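Local coordinates for BSU-2 beta-lactamase (Bacillus subtilis, PDB 6W5E), which probably hydrolyses the beta-lactam ring of antibiotics, as a class D beta-lactamase, a serine enzyme of the penicillin-binding-protein transpeptidase superfamily, at residues 30-42 against 50-62. Sequence-based numbering, arbitrary orientation.
Sequences KHLNVSKMNVDDE and FILHDLQKDQTFV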
loop_
_atom_site.group_PDB
_atom_site.type_symbol
_atom_site.label_atom_id
_atom_site.label_comp_id
_atom_site.label_asym_id
_atom_site.label_seq_id
_atom_site.Cartn_x
_atom_site.Cartn_y
_atom_site.Cartn_z
ATOM N N LYS A 30 13.656 -19.797 14.952
ATOM C CA LYS A 30 14.144 -18.928 13.882
ATOM C C LYS A 30 13.034 -18.322 13.018
ATOM O O LYS A 30 12.941 -17.144 12.807
ATOM C CB LYS A 30 15.059 -19.660 12.891
ATOM C CG LYS A 30 15.564 -21.058 13.164
ATOM C CD LYS A 30 14.954 -22.231 12.415
ATOM C CE LYS A 30 13.542 -22.068 11.951
ATOM N NZ LYS A 30 12.507 -22.243 12.987
ATOM N N HIS A 31 12.192 -19.200 12.528
ATOM C CA HIS A 31 11.167 -18.816 11.569
ATOM C C HIS A 31 9.844 -18.568 12.280
ATOM O O HIS A 31 9.376 -19.417 13.046
ATOM C CB HIS A 31 10.993 -19.909 10.517
ATOM C CG HIS A 31 10.011 -19.554 9.451
ATOM N ND1 HIS A 31 10.388 -18.999 8.248
ATOM C CD2 HIS A 31 8.662 -19.659 9.413
ATOM C CE1 HIS A 31 9.312 -18.781 7.512
ATOM N NE2 HIS A 31 8.251 -19.166 8.200
ATOM N N LEU A 32 9.235 -17.412 12.009
ATOM C CA LEU A 32 7.977 -17.052 12.652
ATOM C C LEU A 32 6.829 -17.870 12.078
ATOM O O LEU A 32 6.555 -17.824 10.873
ATOM C CB LEU A 32 7.686 -15.567 12.476
ATOM C CG LEU A 32 6.281 -15.145 12.916
ATOM C CD1 LEU A 32 6.147 -15.246 14.425
ATOM C CD2 LEU A 32 5.981 -13.731 12.458
ATOM N N ASN A 33 6.258 -18.656 12.920
ATOM C CA ASN A 33 5.012 -19.404 12.586
ATOM C C ASN A 33 3.709 -18.465 12.904
ATOM O O ASN A 33 3.290 -18.167 14.090
ATOM C CB ASN A 33 4.949 -20.644 13.465
ATOM C CG ASN A 33 3.730 -21.496 13.222
ATOM O OD1 ASN A 33 2.772 -21.075 12.663
ATOM N ND2 ASN A 33 3.789 -22.729 13.674
ATOM N N VAL A 34 3.065 -18.027 11.826
ATOM C CA VAL A 34 2.013 -17.029 12.003
ATOM C C VAL A 34 0.769 -17.601 12.658
ATOM O O VAL A 34 -0.065 -16.840 13.160
ATOM C CB VAL A 34 1.684 -16.273 10.701
ATOM C CG1 VAL A 34 2.940 -15.658 10.123
ATOM C CG2 VAL A 34 0.982 -17.190 9.701
ATOM N N SER A 35 0.621 -18.922 12.681
ATOM C CA SER A 35 -0.536 -19.523 13.326
ATOM C C SER A 35 -0.460 -19.451 14.843
ATOM O O SER A 35 -1.436 -19.804 15.510
ATOM C CB SER A 35 -0.705 -20.968 12.857
ATOM O OG SER A 35 0.272 -21.793 13.457
ATOM N N LYS A 36 0.655 -18.986 15.400
ATOM C CA LYS A 36 0.840 -18.926 16.844
ATOM C C LYS A 36 0.701 -17.522 17.421
ATOM O O LYS A 36 0.824 -17.364 18.639
ATOM C CB LYS A 36 2.211 -19.498 17.215
ATOM C CG LYS A 36 2.366 -20.977 16.914
ATOM C CD LYS A 36 2.843 -21.742 18.138
ATOM C CE LYS A 36 3.059 -23.217 17.823
ATOM N NZ LYS A 36 4.505 -23.590 17.898
ATOM N N MET A 37 0.427 -16.510 16.601
ATOM C CA MET A 37 0.519 -15.120 17.029
ATOM C C MET A 37 -0.751 -14.640 17.727
ATOM O O MET A 37 -1.826 -15.233 17.618
ATOM C CB MET A 37 0.744 -14.191 15.841
ATOM C CG MET A 37 1.881 -14.553 14.938
ATOM S SD MET A 37 1.795 -13.494 13.481
ATOM C CE MET A 37 1.967 -11.858 14.195
ATOM N N ASN A 38 -0.618 -13.505 18.410
ATOM C CA ASN A 38 -1.755 -12.760 18.932
ATOM C C ASN A 38 -1.406 -11.281 18.889
ATOM O O ASN A 38 -0.305 -10.898 19.288
ATOM C CB ASN A 38 -2.054 -13.170 20.377
ATOM C CG ASN A 38 -3.348 -12.584 20.879
ATOM O OD1 ASN A 38 -3.405 -11.415 21.260
ATOM N ND2 ASN A 38 -4.404 -13.400 20.888
ATOM N N VAL A 39 -2.336 -10.453 18.407
ATOM C CA VAL A 39 -2.102 -9.014 18.294
ATOM C C VAL A 39 -3.232 -8.206 18.934
ATOM O O VAL A 39 -3.354 -7.004 18.680
ATOM C CB VAL A 39 -1.840 -8.571 16.835
ATOM C CG1 VAL A 39 -0.661 -9.342 16.245
ATOM C CG2 VAL A 39 -3.090 -8.746 15.982
ATOM N N ASP A 40 -4.056 -8.854 19.769
ATOM C CA ASP A 40 -5.216 -8.183 20.364
ATOM C C ASP A 40 -4.840 -6.845 20.982
ATOM O O ASP A 40 -5.564 -5.854 20.831
ATOM C CB ASP A 40 -5.820 -9.039 21.477
ATOM C CG ASP A 40 -6.563 -10.248 20.974
ATOM O OD1 ASP A 40 -6.591 -10.507 19.755
ATOM O OD2 ASP A 40 -7.119 -10.960 21.833
ATOM N N ASP A 41 -3.727 -6.793 21.720
ATOM C CA ASP A 41 -3.508 -5.578 22.502
ATOM C C ASP A 41 -3.047 -4.394 21.665
ATOM O O ASP A 41 -3.012 -3.271 22.177
ATOM C CB ASP A 41 -2.638 -5.805 23.751
ATOM C CG ASP A 41 -1.194 -6.134 23.446
ATOM O OD1 ASP A 41 -0.728 -6.023 22.297
ATOM O OD2 ASP A 41 -0.502 -6.515 24.415
ATOM N N GLU A 42 -2.730 -4.604 20.392
ATOM C CA GLU A 42 -2.451 -3.489 19.504
ATOM C C GLU A 42 -3.719 -2.768 19.079
ATOM O O GLU A 42 -3.636 -1.637 18.588
ATOM C CB GLU A 42 -1.745 -3.986 18.246
ATOM C CG GLU A 42 -0.424 -4.673 18.493
ATOM C CD GLU A 42 0.676 -3.725 18.892
ATOM O OE1 GLU A 42 0.567 -2.510 18.623
ATOM O OE2 GLU A 42 1.679 -4.214 19.445
ATOM N N PHE A 50 -5.611 -6.830 11.094
ATOM C CA PHE A 50 -4.216 -7.064 10.746
ATOM C C PHE A 50 -4.121 -8.428 10.085
ATOM O O PHE A 50 -4.681 -9.407 10.591
ATOM C CB PHE A 50 -3.329 -7.050 12.002
ATOM C CG PHE A 50 -1.894 -7.430 11.739
ATOM C CD1 PHE A 50 -1.023 -6.530 11.136
ATOM C CD2 PHE A 50 -1.413 -8.674 12.111
ATOM C CE1 PHE A 50 0.287 -6.874 10.904
ATOM C CE2 PHE A 50 -0.092 -9.022 11.882
ATOM C CZ PHE A 50 0.757 -8.124 11.283
ATOM N N ILE A 51 -3.405 -8.486 8.964
ATOM C CA ILE A 51 -3.213 -9.713 8.201
ATOM C C ILE A 51 -1.726 -9.896 7.957
ATOM O O ILE A 51 -1.050 -8.955 7.529
ATOM C CB ILE A 51 -3.954 -9.659 6.853
ATOM C CG1 ILE A 51 -5.436 -9.341 7.061
ATOM C CG2 ILE A 51 -3.758 -10.979 6.124
ATOM C CD1 ILE A 51 -6.074 -8.680 5.882
ATOM N N LEU A 52 -1.215 -11.102 8.222
ATOM C CA LEU A 52 0.194 -11.412 7.996
ATOM C C LEU A 52 0.289 -12.740 7.266
ATOM O O LEU A 52 -0.205 -13.761 7.759
ATOM C CB LEU A 52 0.978 -11.461 9.311
ATOM C CG LEU A 52 2.501 -11.543 9.158
ATOM C CD1 LEU A 52 3.046 -10.292 8.469
ATOM C CD2 LEU A 52 3.166 -11.762 10.515
ATOM N N HIS A 53 0.923 -12.728 6.097
ATOM C CA HIS A 53 1.083 -13.921 5.279
ATOM C C HIS A 53 2.550 -14.322 5.207
ATOM O O HIS A 53 3.395 -13.523 4.792
ATOM C CB HIS A 53 0.551 -13.707 3.863
ATOM C CG HIS A 53 0.717 -14.904 2.981
ATOM N ND1 HIS A 53 -0.154 -15.969 3.008
ATOM C CD2 HIS A 53 1.684 -15.226 2.087
ATOM C CE1 HIS A 53 0.252 -16.887 2.150
ATOM N NE2 HIS A 53 1.366 -16.463 1.580
ATOM N N ASP A 54 2.832 -15.570 5.583
ATOM C CA ASP A 54 4.149 -16.191 5.487
ATOM C C ASP A 54 4.332 -16.727 4.069
ATOM O O ASP A 54 3.677 -17.703 3.680
ATOM C CB ASP A 54 4.185 -17.325 6.510
ATOM C CG ASP A 54 5.542 -18.004 6.631
ATOM O OD1 ASP A 54 6.311 -18.046 5.647
ATOM O OD2 ASP A 54 5.815 -18.556 7.722
ATOM N N LEU A 55 5.219 -16.095 3.291
ATOM C CA LEU A 55 5.409 -16.507 1.901
ATOM C C LEU A 55 6.046 -17.891 1.800
ATOM O O LEU A 55 5.617 -18.716 0.986
ATOM C CB LEU A 55 6.227 -15.460 1.146
ATOM C CG LEU A 55 5.438 -14.193 0.797
ATOM C CD1 LEU A 55 6.377 -13.030 0.490
ATOM C CD2 LEU A 55 4.488 -14.467 -0.373
ATOM N N GLN A 56 7.055 -18.172 2.626
ATOM C CA GLN A 56 7.748 -19.453 2.536
ATOM C C GLN A 56 6.825 -20.617 2.866
ATOM O O GLN A 56 6.883 -21.663 2.213
ATOM C CB GLN A 56 8.961 -19.463 3.464
ATOM C CG GLN A 56 10.211 -18.879 2.854
ATOM C CD GLN A 56 11.394 -18.970 3.790
ATOM O OE1 GLN A 56 11.284 -19.501 4.900
ATOM N NE2 GLN A 56 12.537 -18.459 3.348
ATOM N N LYS A 57 5.965 -20.457 3.872
ATOM C CA LYS A 57 5.144 -21.556 4.360
ATOM C C LYS A 57 3.727 -21.545 3.806
ATOM O O LYS A 57 3.009 -22.535 3.980
ATOM C CB LYS A 57 5.072 -21.519 5.891
ATOM C CG LYS A 57 6.414 -21.535 6.604
ATOM C CD LYS A 57 6.343 -22.375 7.865
ATOM C CE LYS A 57 7.633 -23.119 8.107
ATOM N NZ LYS A 57 8.762 -22.304 7.613
ATOM N N ASP A 58 3.303 -20.460 3.162
ATOM C CA ASP A 58 1.937 -20.314 2.661
ATOM C C ASP A 58 0.901 -20.443 3.785
ATOM O O ASP A 58 0.054 -21.338 3.799
ATOM C CB ASP A 58 1.648 -21.265 1.497
ATOM C CG ASP A 58 0.370 -20.920 0.782
ATOM O OD1 ASP A 58 -0.083 -19.766 0.908
ATOM O OD2 ASP A 58 -0.182 -21.798 0.100
ATOM N N GLN A 59 0.981 -19.513 4.729
ATOM C CA GLN A 59 0.100 -19.472 5.885
ATOM C C GLN A 59 -0.286 -18.019 6.121
ATOM O O GLN A 59 0.538 -17.119 5.928
ATOM C CB GLN A 59 0.817 -20.022 7.131
ATOM C CG GLN A 59 1.161 -21.500 7.064
ATOM C CD GLN A 59 -0.042 -22.375 7.338
ATOM O OE1 GLN A 59 -0.702 -22.857 6.414
ATOM N NE2 GLN A 59 -0.337 -22.589 8.616
ATOM N N THR A 60 -1.533 -17.785 6.531
ATOM C CA THR A 60 -2.042 -16.433 6.741
ATOM C C THR A 60 -2.689 -16.325 8.113
ATOM O O THR A 60 -3.571 -17.120 8.446
ATOM C CB THR A 60 -3.070 -16.060 5.666
ATOM O OG1 THR A 60 -2.493 -16.265 4.373
ATOM C CG2 THR A 60 -3.493 -14.605 5.815
ATOM N N PHE A 61 -2.255 -15.334 8.892
ATOM C CA PHE A 61 -2.873 -14.964 10.157
ATOM C C PHE A 61 -3.751 -13.739 9.939
ATOM O O PHE A 61 -3.340 -12.785 9.272
ATOM C CB PHE A 61 -1.793 -14.629 11.192
ATOM C CG PHE A 61 -2.323 -14.000 12.445
ATOM C CD1 PHE A 61 -2.928 -14.772 13.416
ATOM C CD2 PHE A 61 -2.215 -12.632 12.659
ATOM C CE1 PHE A 61 -3.419 -14.200 14.576
ATOM C CE2 PHE A 61 -2.704 -12.054 13.822
ATOM C CZ PHE A 61 -3.307 -12.841 14.773
ATOM N N VAL A 62 -4.958 -13.762 10.507
ATOM C CA VAL A 62 -5.912 -12.659 10.380
ATOM C C VAL A 62 -6.472 -12.333 11.757
ATOM O O VAL A 62 -7.124 -13.182 12.379
ATOM C CB VAL A 62 -7.068 -13.000 9.422
ATOM C CG1 VAL A 62 -8.036 -11.823 9.322
ATOM C CG2 VAL A 62 -6.550 -13.386 8.045
HETATM O O HOH W 1 13.180 -19.621 7.160
HETATM O O HOH W 2 3.680 -19.319 9.320
#
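Met-37 packs against both Phe-61 and Leu-52 in the tightly packed part of this contact. Its CB lies over the Phe-61 ring, 4.3 Å from the centroid and 6° off the normal, which meets the criterion for a CH-pi contact. Met-37 SD makes an oblique Met-aromatic approach to the same ring and sits 3.7 Å from Leu-52 CD2; a bend at the last torsion (chi3 61°) turns CE toward Phe-50. Val-39 CG2 meets the Phe-61 ring at its edge, 4.0 Å from CE2, while Val-34 sets CG1 against Leu-52 CD2. No backbone hydrogen bond joins the two segments; 30-42 lies across one face of the hairpin formed by strands 48-54 and 59-63, mainly through side-chain contacts. This hairpin ends the antiparallel sheet of the penicillin-recognising fold, with 59-63 outermost, and its turn carries a G1 beta bulge in which Asp-58 and Gln-59 both face Asp-54. Ile-258 of helix 248-261 and Tyr-262 extend the apolar layer.

Toward the hairpin turn the packing gives way to polar, solvent-linked contacts. His-31 NE2 donates to the syn side of Asp-54 OD2 at 2.6 Å, near the ring plane and fairly straight at 159°. Lys-57 NZ stands over one face of that imidazole. Asp-54 OD1 accepts from Lys-57 N, which comes from above the carboxylate plane, in an Asx motif. One water links Asp-54 OD2 to Val-34 N, and a second joins His-31 ND1 to the exposed Gln-56, whose OE1 it reaches at 3.0 Å.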